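Local coordinates for vascular protein tyrosine phosphatase 1 (Rattus norvegicus, PDB 3I36), which probably hydrolyses phosphotyrosine in target proteins to tyrosine and phosphate, this chain being the catalytic domain of a receptor-type tyrosine phosphatase, at residues N74-V79 and C244-G249; I100-M105 and I115-P120; V137-M142 and S238-H243. All coordinates share one frame; numbering follows the deposited sequence.

From the N terminus, residues 74-79 come first and pair with 244-249, about 165 residues later, so contact 1 closes a long loop that encloses the other two contacts. Within it, contact 2 closes early, as the hairpin of strands 102-105 and 114-117, and contact 3 then opens at 137-142 and closes at 238-243, following contact 2 in series. Contacts 2 and 3 share the mixed sheet, where strand 114-117 lies beside strand 240-243 and the backbone of Ile115 pairs with Ile240 and Val242. Residues 244-249 continue directly from 238-243, so contact 3 leads into the phosphate-binding loop. Contact 1 also touches contact 2, where Arg75 NE bonds to Gly119 O.

Contact 1 of 3, residues N74-V79 and C244-G249; sequences NRYNNV and CSAGVG
Tyr76 turns its ring obliquely to the methyl group of Ala246, with CD2 3.4 Å from Ala246 CB, while the carbonyl carbon of Ser245 lies in the plane of the ring at its edge. Arg75 approaches from the neighbouring side: its CG lies over one face of the Tyr76 ring, near the rim, and its CD comes within 3.3 Å of Ser245 O. A bend at chi3 (-72°) then carries the guanidinium past this carbonyl, so that NE bonds to the carbonyl of Gly119.

Residues 244-249 form most of the PTP signature P-loop, with the likely nucleophile Cys244, and the Asn-Arg-Tyr sequence at 74-76 matches the phosphotyrosine-recognition loop of classical phosphatases. The tyrosine therefore probably walls the cleft through which substrate reaches the cysteine. Gly247 suits a turn with positive phi (75°), and alanine at 246 is small enough to let the ring come close.

Val79 packs against Ala246 from another direction. With Val79 CG1 anti to its backbone N (chi1 180°), that branch meets Val248 CG1 at 3.5 Å, the two valines crossing at a slant, and CG2 rests 3.9 Å from Ala246 CB. A type I turn from Tyr76 to Val79, closed by Val79 N to Tyr76 O at 3.0 Å, brings the Tyr76 ring and the Val79 branches to the P-loop together. Val248, the N-cap residue of helix 249-267, also touches Gln288, a likely substrate-binding residue.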
ATOM      1  N   ASN A  74     -12.083 -11.402  -3.753  1.00 14.55           N
ATOM      2  CA  ASN A  74     -11.148 -10.625  -4.544  1.00 14.27           C
ATOM      3  C   ASN A  74     -11.876  -9.555  -5.313  1.00 14.83           C
ATOM      4  O   ASN A  74     -12.849  -9.835  -6.007  1.00 13.80           O
ATOM      5  CB  ASN A  74     -10.420 -11.528  -5.517  1.00 14.89           C
ATOM      6  CG  ASN A  74      -9.656 -12.604  -4.818  1.00 11.64           C
ATOM      7  OD1 ASN A  74      -9.020 -12.352  -3.804  1.00 12.90           O
ATOM      8  ND2 ASN A  74      -9.714 -13.813  -5.353  1.00 14.11           N
ATOM      9  N   ARG A  75     -11.408  -8.325  -5.177  1.00 12.17           N
ATOM     10  CA  ARG A  75     -12.029  -7.227  -5.877  1.00 11.33           C
ATOM     11  C   ARG A  75     -11.846  -7.389  -7.371  1.00 16.01           C
ATOM     12  O   ARG A  75     -12.783  -7.219  -8.149  1.00 13.72           O
ATOM     13  CB  ARG A  75     -11.418  -5.906  -5.430  1.00 13.86           C
ATOM     14  CG  ARG A  75     -12.001  -4.698  -6.165  1.00 14.12           C
ATOM     15  CD  ARG A  75     -11.555  -3.388  -5.513  1.00 13.99           C
ATOM     16  NE  ARG A  75     -12.207  -3.168  -4.219  1.00 11.53           N
ATOM     17  CZ  ARG A  75     -13.469  -2.777  -4.087  1.00 15.94           C
ATOM     18  NH1 ARG A  75     -14.218  -2.561  -5.172  1.00 20.67           N
ATOM     19  NH2 ARG A  75     -13.987  -2.602  -2.882  1.00 13.88           N
ATOM     20  N   TYR A  76     -10.625  -7.709  -7.772  1.00 12.84           N
ATOM     21  CA  TYR A  76     -10.320  -7.944  -9.186  1.00 19.20           C
ATOM     22  C   TYR A  76      -9.782  -9.344  -9.367  1.00 19.79           C
ATOM     23  O   TYR A  76      -8.884  -9.762  -8.647  1.00 14.31           O
ATOM     24  CB  TYR A  76      -9.285  -6.930  -9.679  1.00 13.85           C
ATOM     25  CG  TYR A  76      -9.722  -5.518  -9.429  1.00 18.23           C
ATOM     26  CD1 TYR A  76     -10.751  -4.951 -10.179  1.00 18.65           C
ATOM     27  CD2 TYR A  76      -9.130  -4.750  -8.435  1.00 17.18           C
ATOM     28  CE1 TYR A  76     -11.164  -3.670  -9.956  1.00 16.23           C
ATOM     29  CE2 TYR A  76      -9.547  -3.454  -8.198  1.00 15.15           C
ATOM     30  CZ  TYR A  76     -10.564  -2.920  -8.962  1.00 16.15           C
ATOM     31  OH  TYR A  76     -10.991  -1.632  -8.734  1.00 17.47           O
ATOM     32  N   ASN A  77     -10.331 -10.067 -10.333  1.00 12.74           N
ATOM     33  CA  ASN A  77      -9.968 -11.465 -10.521  1.00 15.94           C
ATOM     34  C   ASN A  77      -8.511 -11.654 -10.926  1.00 15.62           C
ATOM     35  O   ASN A  77      -7.950 -12.739 -10.782  1.00 20.98           O
ATOM     36  CB  ASN A  77     -10.885 -12.106 -11.563  1.00 26.37           C
ATOM     37  CG  ASN A  77     -10.773 -13.613 -11.576  1.00 41.64           C
ATOM     38  OD1 ASN A  77     -10.504 -14.234 -10.546  1.00 40.82           O
ATOM     39  ND2 ASN A  77     -10.972 -14.214 -12.747  1.00 47.35           N
ATOM     40  N   ASN A  78      -7.896 -10.595 -11.435  1.00 14.01           N
ATOM     41  CA  ASN A  78      -6.503 -10.676 -11.859  1.00 14.01           C
ATOM     42  C   ASN A  78      -5.563  -9.974 -10.892  1.00 13.62           C
ATOM     43  O   ASN A  78      -4.403  -9.711 -11.203  1.00 15.91           O
ATOM     44  CB  ASN A  78      -6.326 -10.128 -13.275  1.00 19.37           C
ATOM     45  CG  ASN A  78      -6.604  -8.641 -13.365  1.00 28.01           C
ATOM     46  OD1 ASN A  78      -7.254  -8.056 -12.492  1.00 24.20           O
ATOM     47  ND2 ASN A  78      -6.112  -8.016 -14.435  1.00 35.01           N
ATOM     48  N   VAL A  79      -6.070  -9.655  -9.712  1.00 12.74           N
ATOM     49  CA  VAL A  79      -5.196  -9.183  -8.660  1.00 12.56           C
ATOM     50  C   VAL A  79      -5.339 -10.096  -7.467  1.00 12.58           C
ATOM     51  O   VAL A  79      -6.196  -9.904  -6.602  1.00 12.56           O
ATOM     52  CB  VAL A  79      -5.496  -7.739  -8.274  1.00 16.11           C
ATOM     53  CG1 VAL A  79      -4.553  -7.304  -7.170  1.00 18.16           C
ATOM     54  CG2 VAL A  79      -5.351  -6.833  -9.508  1.00 15.30           C
ATOM     55  N   CYS A 244      -5.389   0.815  -2.138  1.00 12.44           N
ATOM     56  CA  CYS A 244      -6.095   1.747  -2.991  1.00 11.20           C
ATOM     57  C   CYS A 244      -7.301   0.937  -3.417  1.00 14.86           C
ATOM     58  O   CYS A 244      -8.055   0.466  -2.566  1.00 14.38           O
ATOM     59  CB  CYS A 244      -5.225   2.164  -4.181  1.00 10.70           C
ATOM     60  SG  CYS A 244      -4.176   0.816  -4.833  1.00 14.86           S
ATOM     61  N   SER A 245      -7.462   0.733  -4.718  1.00 13.01           N
ATOM     62  CA  SER A 245      -8.501  -0.120  -5.286  0.50 13.53           C
ATOM     63  C   SER A 245      -8.077  -1.583  -5.211  1.00 12.96           C
ATOM     64  O   SER A 245      -8.569  -2.403  -4.427  1.00 11.08           O
ATOM     65  CB  SER A 245      -8.679   0.249  -6.769  0.50 12.49           C
ATOM     66  OG  SER A 245      -7.440   0.171  -7.492  0.50 11.74           O
ATOM     67  N   ALA A 246      -7.133  -1.897  -6.081  1.00 11.56           N
ATOM     68  CA  ALA A 246      -6.621  -3.245  -6.190  1.00 12.53           C
ATOM     69  C   ALA A 246      -5.502  -3.488  -5.167  1.00 11.35           C
ATOM     70  O   ALA A 246      -5.136  -4.624  -4.881  1.00 12.56           O
ATOM     71  CB  ALA A 246      -6.134  -3.490  -7.592  1.00 11.06           C
ATOM     72  N   GLY A 247      -4.967  -2.409  -4.614  1.00 10.83           N
ATOM     73  CA  GLY A 247      -3.899  -2.524  -3.653  1.00 10.79           C
ATOM     74  C   GLY A 247      -2.596  -2.878  -4.343  1.00 13.16           C
ATOM     75  O   GLY A 247      -1.767  -3.581  -3.790  1.00 11.22           O
ATOM     76  N   VAL A 248      -2.415  -2.408  -5.570  1.00 12.53           N
ATOM     77  CA  VAL A 248      -1.163  -2.688  -6.258  1.00 11.98           C
ATOM     78  C   VAL A 248      -0.511  -1.465  -6.866  1.00 13.43           C
ATOM     79  O   VAL A 248       0.699  -1.294  -6.750  1.00 14.23           O
ATOM     80  CB  VAL A 248      -1.313  -3.816  -7.320  1.00 17.20           C
ATOM     81  CG1 VAL A 248      -1.876  -5.063  -6.669  1.00 10.04           C
ATOM     82  CG2 VAL A 248      -2.190  -3.356  -8.489  1.00 14.77           C
ATOM     83  N   GLY A 249      -1.295  -0.606  -7.512  1.00 13.17           N
ATOM     84  CA  GLY A 249      -0.703   0.499  -8.244  1.00 11.13           C
ATOM     85  C   GLY A 249      -0.279   1.624  -7.325  1.00 13.00           C
ATOM     86  O   GLY A 249       0.897   1.788  -7.013  1.00 11.29           O
TER

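Contact 2 of 3, residues I100-M105 and I115-P120; sequences INANYM and IATQGP
In the beta hairpin of strands 102-105 and 114-117, Asn103 pairs with Ala116 through two backbone bonds, Asn103 N to Ala116 O and Ala116 N to Asn103 O, both 2.8 Å. On either side of this hydrogen-bonded pair stand non-hydrogen-bonded pairs, Ala102 with Thr117 and Tyr104 with Ile115. Their side chains share one face, where Ile115 CG2 meets Ala102 CB at 3.7 Å and CG1 lies alongside the Tyr104 ring. Met105 packs on the Ala116 side: chi1 (-42°) puts its CG tight against Ala116 CB, at 3.4 Å, and the bends beyond it fold the thioether back; the small alanine admits it.

Strand 102-105 belongs to the mixed sheet, bonded on its other edge to residues 85-87, and strand 114-117 joins it to strand 240-243. At Asn101 the chain turns a corner through an inverse gamma turn, and the Asn101 carbonyl is gripped twice. Thr117 OG1, swung anti to the backbone N (chi1 -170°), donates at 2.6 Å to Asn101 O from 35° above the carbonyl plane, and Gln118 N adds a weak bond. The Gln118 amide stacks on that of Asn101, planes nearly parallel, with OE1 3.3 Å from Asn101 CB. An alanine in place of Gln118 is likely to leave Arg75 N without its acceptor, Lys73 O without its donor and the Asn101 amide without its stacking partner. Asn101 ND2 bonds to Val79 O and OD1 to Arg283.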
ATOM      1  N   ILE A 100      -7.685 -13.316   2.855  1.00 10.86           N
ATOM      2  CA  ILE A 100      -7.974 -11.945   2.505  1.00 10.88           C
ATOM      3  C   ILE A 100      -7.037 -11.576   1.379  1.00 11.23           C
ATOM      4  O   ILE A 100      -5.900 -12.066   1.300  1.00 12.53           O
ATOM      5  CB  ILE A 100      -7.782 -10.996   3.696  1.00  9.69           C
ATOM      6  CG1 ILE A 100      -8.166  -9.557   3.295  1.00 12.89           C
ATOM      7  CG2 ILE A 100      -6.337 -11.098   4.199  1.00 10.40           C
ATOM      8  CD1 ILE A 100      -8.494  -8.653   4.484  1.00 11.50           C
ATOM      9  N   ASN A 101      -7.522 -10.741   0.477  1.00 10.90           N
ATOM     10  CA  ASN A 101      -6.707 -10.333  -0.633  1.00  8.56           C
ATOM     11  C   ASN A 101      -5.733  -9.279  -0.144  1.00 11.21           C
ATOM     12  O   ASN A 101      -6.028  -8.084  -0.165  1.00 10.32           O
ATOM     13  CB  ASN A 101      -7.548  -9.783  -1.767  1.00  9.70           C
ATOM     14  CG  ASN A 101      -6.736  -9.620  -3.024  1.00 12.83           C
ATOM     15  OD1 ASN A 101      -5.659  -9.015  -2.994  1.00 13.73           O
ATOM     16  ND2 ASN A 101      -7.219 -10.182  -4.128  1.00 10.90           N
ATOM     17  N   ALA A 102      -4.593  -9.753   0.339  1.00  8.59           N
ATOM     18  CA  ALA A 102      -3.596  -8.908   0.979  1.00  9.59           C
ATOM     19  C   ALA A 102      -2.304  -9.687   1.043  1.00  6.74           C
ATOM     20  O   ALA A 102      -2.305 -10.913   1.197  1.00 11.05           O
ATOM     21  CB  ALA A 102      -4.040  -8.523   2.396  1.00  7.56           C
ATOM     22  N   ASN A 103      -1.189  -8.975   0.937  1.00 11.22           N
ATOM     23  CA  ASN A 103       0.111  -9.603   1.095  1.00  7.96           C
ATOM     24  C   ASN A 103       0.980  -8.726   1.957  1.00  6.46           C
ATOM     25  O   ASN A 103       0.878  -7.501   1.901  1.00  8.07           O
ATOM     26  CB  ASN A 103       0.814  -9.743  -0.252  1.00  8.76           C
ATOM     27  CG  ASN A 103       0.087 -10.668  -1.176  1.00 10.41           C
ATOM     28  OD1 ASN A 103       0.300 -11.888  -1.165  1.00 15.43           O
ATOM     29  ND2 ASN A 103      -0.779 -10.099  -1.983  1.00  6.41           N
ATOM     30  N   TYR A 104       1.854  -9.364   2.723  1.00  9.54           N
ATOM     31  CA  TYR A 104       2.893  -8.640   3.427  1.00  9.65           C
ATOM     32  C   TYR A 104       3.858  -8.141   2.383  1.00 14.39           C
ATOM     33  O   TYR A 104       4.285  -8.895   1.523  1.00 14.61           O
ATOM     34  CB  TYR A 104       3.633  -9.563   4.370  1.00 10.85           C
ATOM     35  CG  TYR A 104       2.752 -10.126   5.434  1.00 12.66           C
ATOM     36  CD1 TYR A 104       2.381  -9.363   6.534  1.00 17.89           C
ATOM     37  CD2 TYR A 104       2.287 -11.430   5.346  1.00 18.83           C
ATOM     38  CE1 TYR A 104       1.557  -9.896   7.523  1.00 19.70           C
ATOM     39  CE2 TYR A 104       1.482 -11.964   6.316  1.00 24.83           C
ATOM     40  CZ  TYR A 104       1.120 -11.198   7.404  1.00 24.21           C
ATOM     41  OH  TYR A 104       0.303 -11.753   8.360  1.00 24.70           O
ATOM     42  N   MET A 105       4.212  -6.870   2.471  1.00 11.75           N
ATOM     43  CA  MET A 105       5.175  -6.301   1.553  1.00 10.61           C
ATOM     44  C   MET A 105       6.333  -5.817   2.389  1.00 12.44           C
ATOM     45  O   MET A 105       6.139  -5.119   3.393  1.00 13.31           O
ATOM     46  CB  MET A 105       4.555  -5.133   0.786  1.00 11.93           C
ATOM     47  CG  MET A 105       3.137  -5.409   0.336  1.00 12.15           C
ATOM     48  SD  MET A 105       3.045  -6.709  -0.910  1.00 18.62           S
ATOM     49  CE  MET A 105       4.331  -6.058  -1.980  1.00 17.97           C
ATOM     50  N   ILE A 115       1.331  -4.214   4.782  1.00  9.89           N
ATOM     51  CA  ILE A 115       0.412  -5.131   4.154  1.00  9.13           C
ATOM     52  C   ILE A 115      -0.200  -4.355   3.018  1.00 10.11           C
ATOM     53  O   ILE A 115      -0.747  -3.268   3.221  1.00 11.94           O
ATOM     54  CB  ILE A 115      -0.678  -5.566   5.095  1.00  9.68           C
ATOM     55  CG1 ILE A 115      -0.091  -6.474   6.169  1.00 10.86           C
ATOM     56  CG2 ILE A 115      -1.789  -6.274   4.307  1.00  9.59           C
ATOM     57  CD1 ILE A 115      -1.040  -6.740   7.304  1.00 12.40           C
ATOM     58  N   ALA A 116      -0.066  -4.882   1.810  1.00  8.67           N
ATOM     59  CA  ALA A 116      -0.762  -4.293   0.683  1.00  9.76           C
ATOM     60  C   ALA A 116      -2.040  -5.087   0.501  1.00 10.13           C
ATOM     61  O   ALA A 116      -2.024  -6.311   0.430  1.00  9.62           O
ATOM     62  CB  ALA A 116       0.085  -4.356  -0.583  1.00  8.09           C
ATOM     63  N   THR A 117      -3.153  -4.387   0.430  1.00 10.05           N
ATOM     64  CA  THR A 117      -4.414  -5.073   0.289  1.00 14.53           C
ATOM     65  C   THR A 117      -5.321  -4.273  -0.622  1.00 15.93           C
ATOM     66  O   THR A 117      -5.069  -3.100  -0.882  1.00 11.21           O
ATOM     67  CB  THR A 117      -5.068  -5.298   1.668  1.00 10.25           C
ATOM     68  OG1 THR A 117      -6.185  -6.178   1.524  1.00  9.28           O
ATOM     69  CG2 THR A 117      -5.535  -3.975   2.273  1.00 11.18           C
ATOM     70  N   GLN A 118      -6.375  -4.914  -1.114  1.00 10.81           N
ATOM     71  CA  GLN A 118      -7.325  -4.237  -1.965  1.00 12.01           C
ATOM     72  C   GLN A 118      -8.256  -3.394  -1.107  1.00 10.79           C
ATOM     73  O   GLN A 118      -8.379  -3.612   0.102  1.00 11.51           O
ATOM     74  CB  GLN A 118      -8.155  -5.272  -2.703  1.00  9.46           C
ATOM     75  CG  GLN A 118      -9.039  -6.056  -1.759  1.00 11.41           C
ATOM     76  CD  GLN A 118      -9.757  -7.202  -2.441  1.00 14.11           C
ATOM     77  OE1 GLN A 118      -9.376  -7.636  -3.530  1.00 14.07           O
ATOM     78  NE2 GLN A 118     -10.784  -7.717  -1.787  1.00 12.41           N
ATOM     79  N   GLY A 119      -8.928  -2.439  -1.730  1.00 10.58           N
ATOM     80  CA  GLY A 119      -9.982  -1.729  -1.032  1.00  9.44           C
ATOM     81  C   GLY A 119     -11.025  -2.789  -0.749  1.00 15.33           C
ATOM     82  O   GLY A 119     -11.420  -3.523  -1.658  1.00 14.31           O
ATOM     83  N   PRO A 120     -11.460  -2.898   0.510  1.00 14.11           N
ATOM     84  CA  PRO A 120     -12.308  -4.047   0.813  1.00 11.09           C
ATOM     85  C   PRO A 120     -13.679  -3.942   0.170  1.00 12.29           C
ATOM     86  O   PRO A 120     -14.153  -2.861  -0.182  1.00 13.87           O
ATOM     87  CB  PRO A 120     -12.445  -3.987   2.335  1.00 14.90           C
ATOM     88  CG  PRO A 120     -12.152  -2.557   2.676  1.00 14.75           C
ATOM     89  CD  PRO A 120     -11.072  -2.177   1.733  1.00 13.17           C
TER

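Contact 3 of 3, residues V137-M142 and S238-H243; sequences VYAIVM and SPILVH
Met142 packs against the ring of His243. Its CA makes a CH-pi contact over one face, 4.1 Å from the ring centroid and 21° off the normal. Met142 CG, anti to the backbone N (chi1 173°), lies 3.2 Å from His243 CE1. Ile140 CG2 approaches the ring at its edge, 3.9 Å from His243 CD2.

Beneath these side chains, strands 139-142 and 240-243 run parallel. Leu241 N bonds to Ala139 O, Val141 N to Leu241 O at 2.6 Å with an N-H...O angle of 167°, and His243 N to Val141 O. On the sheet face away from the histidine, branched residues fill the layer: Val141 CG2 rests 3.6 Å from Ile240 CG2, and Val141 and Val242 stand side by side. Helix 218-231 covers them, with Phe223 on Val141 and Met231 on Ile240. Before the strands begin, a water bridges the gap, accepting from Tyr138 N at 2.8 Å and donating to Pro239 O and to Ser238 OG, which bonds to Asn136 O.

Further out, His243 NE2 and Tyr157 OH share a hydrogen bond, the two rings meeting at a steep angle, and Thr117 packs on the histidine. An imidazole suits this place because it can pack by its face and edge while its nitrogens bond. Gripped by packing and at both nitrogens, the ring probably holds the chain steady where it leaves the sheet for the likely nucleophile Cys244.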
ATOM      1  N   VAL A 137      -2.334  -3.825  13.024  1.00 13.29           N
ATOM      2  CA  VAL A 137      -2.283  -2.624  12.208  1.00  9.57           C
ATOM      3  C   VAL A 137      -2.717  -1.414  13.016  1.00 13.01           C
ATOM      4  O   VAL A 137      -3.795  -1.411  13.584  1.00 12.28           O
ATOM      5  CB  VAL A 137      -3.185  -2.787  10.969  1.00  8.15           C
ATOM      6  CG1 VAL A 137      -3.268  -1.492  10.188  1.00  9.84           C
ATOM      7  CG2 VAL A 137      -2.610  -3.886  10.087  1.00  8.69           C
ATOM      8  N   TYR A 138      -1.860  -0.397  13.070  1.00  7.84           N
ATOM      9  CA  TYR A 138      -2.176   0.852  13.756  1.00 11.58           C
ATOM     10  C   TYR A 138      -2.351   1.966  12.731  1.00  9.54           C
ATOM     11  O   TYR A 138      -2.889   3.023  13.026  1.00 12.01           O
ATOM     12  CB  TYR A 138      -1.041   1.247  14.682  1.00 12.69           C
ATOM     13  CG  TYR A 138      -1.086   0.580  16.032  1.00 13.94           C
ATOM     14  CD1 TYR A 138      -0.905  -0.783  16.158  1.00 13.45           C
ATOM     15  CD2 TYR A 138      -1.290   1.322  17.175  1.00 13.98           C
ATOM     16  CE1 TYR A 138      -0.934  -1.395  17.415  1.00 17.54           C
ATOM     17  CE2 TYR A 138      -1.324   0.732  18.421  1.00 15.61           C
ATOM     18  CZ  TYR A 138      -1.141  -0.621  18.537  1.00 16.49           C
ATOM     19  OH  TYR A 138      -1.171  -1.195  19.787  1.00 19.24           O
ATOM     20  N   ALA A 139      -1.861   1.728  11.519  1.00 14.09           N
ATOM     21  CA  ALA A 139      -1.933   2.742  10.477  1.00 15.81           C
ATOM     22  C   ALA A 139      -2.480   2.151   9.193  1.00 11.69           C
ATOM     23  O   ALA A 139      -2.027   1.108   8.730  1.00 14.11           O
ATOM     24  CB  ALA A 139      -0.558   3.365  10.222  1.00 14.69           C
ATOM     25  N   ILE A 140      -3.447   2.840   8.611  1.00 11.66           N
ATOM     26  CA  ILE A 140      -3.942   2.448   7.308  1.00  8.75           C
ATOM     27  C   ILE A 140      -3.638   3.596   6.392  1.00 14.25           C
ATOM     28  O   ILE A 140      -3.887   4.747   6.730  1.00 12.21           O
ATOM     29  CB  ILE A 140      -5.459   2.224   7.314  1.00 10.90           C
ATOM     30  CG1 ILE A 140      -5.793   0.921   8.054  1.00 12.59           C
ATOM     31  CG2 ILE A 140      -5.998   2.187   5.881  1.00 12.00           C
ATOM     32  CD1 ILE A 140      -7.304   0.697   8.217  1.00 12.03           C
ATOM     33  N   VAL A 141      -3.096   3.279   5.226  1.00  9.49           N
ATOM     34  CA  VAL A 141      -2.892   4.286   4.213  1.00  7.99           C
ATOM     35  C   VAL A 141      -3.825   3.944   3.088  1.00  7.57           C
ATOM     36  O   VAL A 141      -3.725   2.874   2.490  1.00 10.63           O
ATOM     37  CB  VAL A 141      -1.454   4.279   3.706  1.00 10.65           C
ATOM     38  CG1 VAL A 141      -1.293   5.281   2.557  1.00 11.88           C
ATOM     39  CG2 VAL A 141      -0.513   4.623   4.842  1.00 13.54           C
ATOM     40  N   MET A 142      -4.742   4.854   2.806  1.00 11.26           N
ATOM     41  CA  MET A 142      -5.747   4.627   1.799  1.00 12.45           C
ATOM     42  C   MET A 142      -5.496   5.585   0.661  1.00 13.34           C
ATOM     43  O   MET A 142      -5.464   6.804   0.857  1.00 14.04           O
ATOM     44  CB  MET A 142      -7.125   4.878   2.379  1.00 13.81           C
ATOM     45  CG  MET A 142      -8.204   4.831   1.340  1.00  9.95           C
ATOM     46  SD  MET A 142      -9.826   4.784   2.109  1.00 13.45           S
ATOM     47  CE  MET A 142     -10.846   4.717   0.632  1.00 14.44           C
ATOM     48  N   SER A 238       4.261  -3.720  13.608  1.00 16.97           N
ATOM     49  CA  SER A 238       2.939  -3.230  13.251  1.00 12.37           C
ATOM     50  C   SER A 238       2.990  -2.819  11.789  1.00 14.54           C
ATOM     51  O   SER A 238       3.515  -1.765  11.456  1.00 15.92           O
ATOM     52  CB  SER A 238       2.539  -2.038  14.126  1.00 16.80           C
ATOM     53  OG  SER A 238       1.351  -1.439  13.625  1.00 16.21           O
ATOM     54  N   PRO A 239       2.455  -3.674  10.907  1.00 13.32           N
ATOM     55  CA  PRO A 239       2.508  -3.442   9.465  1.00 10.37           C
ATOM     56  C   PRO A 239       1.650  -2.245   9.137  1.00 11.00           C
ATOM     57  O   PRO A 239       0.581  -2.063   9.745  1.00  9.86           O
ATOM     58  CB  PRO A 239       1.847  -4.701   8.873  1.00 13.43           C
ATOM     59  CG  PRO A 239       1.746  -5.668   9.970  1.00 23.48           C
ATOM     60  CD  PRO A 239       1.716  -4.894  11.252  1.00 12.70           C
ATOM     61  N   ILE A 240       2.103  -1.431   8.198  1.00 10.09           N
ATOM     62  CA  ILE A 240       1.253  -0.363   7.704  1.00 10.50           C
ATOM     63  C   ILE A 240       0.368  -1.000   6.653  1.00  9.47           C
ATOM     64  O   ILE A 240       0.855  -1.625   5.707  1.00  9.30           O
ATOM     65  CB  ILE A 240       2.062   0.775   7.058  1.00 12.64           C
ATOM     66  CG1 ILE A 240       3.060   1.348   8.079  1.00 11.18           C
ATOM     67  CG2 ILE A 240       1.128   1.873   6.524  1.00  8.50           C
ATOM     68  CD1 ILE A 240       4.126   2.173   7.428  1.00 14.88           C
ATOM     69  N   LEU A 241      -0.935  -0.853   6.822  1.00  8.56           N
ATOM     70  CA  LEU A 241      -1.857  -1.439   5.867  1.00 10.85           C
ATOM     71  C   LEU A 241      -2.061  -0.379   4.803  1.00  8.85           C
ATOM     72  O   LEU A 241      -2.493   0.734   5.092  1.00 11.68           O
ATOM     73  CB  LEU A 241      -3.169  -1.797   6.546  1.00 12.88           C
ATOM     74  CG  LEU A 241      -4.230  -2.526   5.722  1.00 12.08           C
ATOM     75  CD1 LEU A 241      -5.354  -2.909   6.656  1.00  9.96           C
ATOM     76  CD2 LEU A 241      -4.784  -1.664   4.596  1.00 19.13           C
ATOM     77  N   VAL A 242      -1.704  -0.713   3.574  1.00  8.25           N
ATOM     78  CA  VAL A 242      -1.801   0.248   2.489  1.00  7.44           C
ATOM     79  C   VAL A 242      -2.735  -0.328   1.465  1.00  9.52           C
ATOM     80  O   VAL A 242      -2.648  -1.501   1.144  1.00  9.51           O
ATOM     81  CB  VAL A 242      -0.449   0.507   1.837  1.00 10.10           C
ATOM     82  CG1 VAL A 242      -0.578   1.617   0.762  1.00 12.57           C
ATOM     83  CG2 VAL A 242       0.554   0.917   2.888  1.00  8.89           C
ATOM     84  N   HIS A 243      -3.671   0.481   0.984  1.00 11.79           N
ATOM     85  CA  HIS A 243      -4.570  -0.010  -0.048  1.00  9.27           C
ATOM     86  C   HIS A 243      -5.017   1.141  -0.910  1.00 13.61           C
ATOM     87  O   HIS A 243      -5.003   2.299  -0.485  1.00 13.05           O
ATOM     88  CB  HIS A 243      -5.788  -0.700   0.557  1.00 10.12           C
ATOM     89  CG  HIS A 243      -6.774   0.253   1.153  1.00 12.36           C
ATOM     90  ND1 HIS A 243      -7.793   0.817   0.421  1.00 15.70           N
ATOM     91  CD2 HIS A 243      -6.884   0.754   2.406  1.00 10.52           C
ATOM     92  CE1 HIS A 243      -8.505   1.617   1.199  1.00 16.21           C
ATOM     93  NE2 HIS A 243      -7.971   1.603   2.407  1.00 12.48           N
TER
HETATM   94  O   HOH W   1       0.439  -0.175  11.490  1.00 13.49           O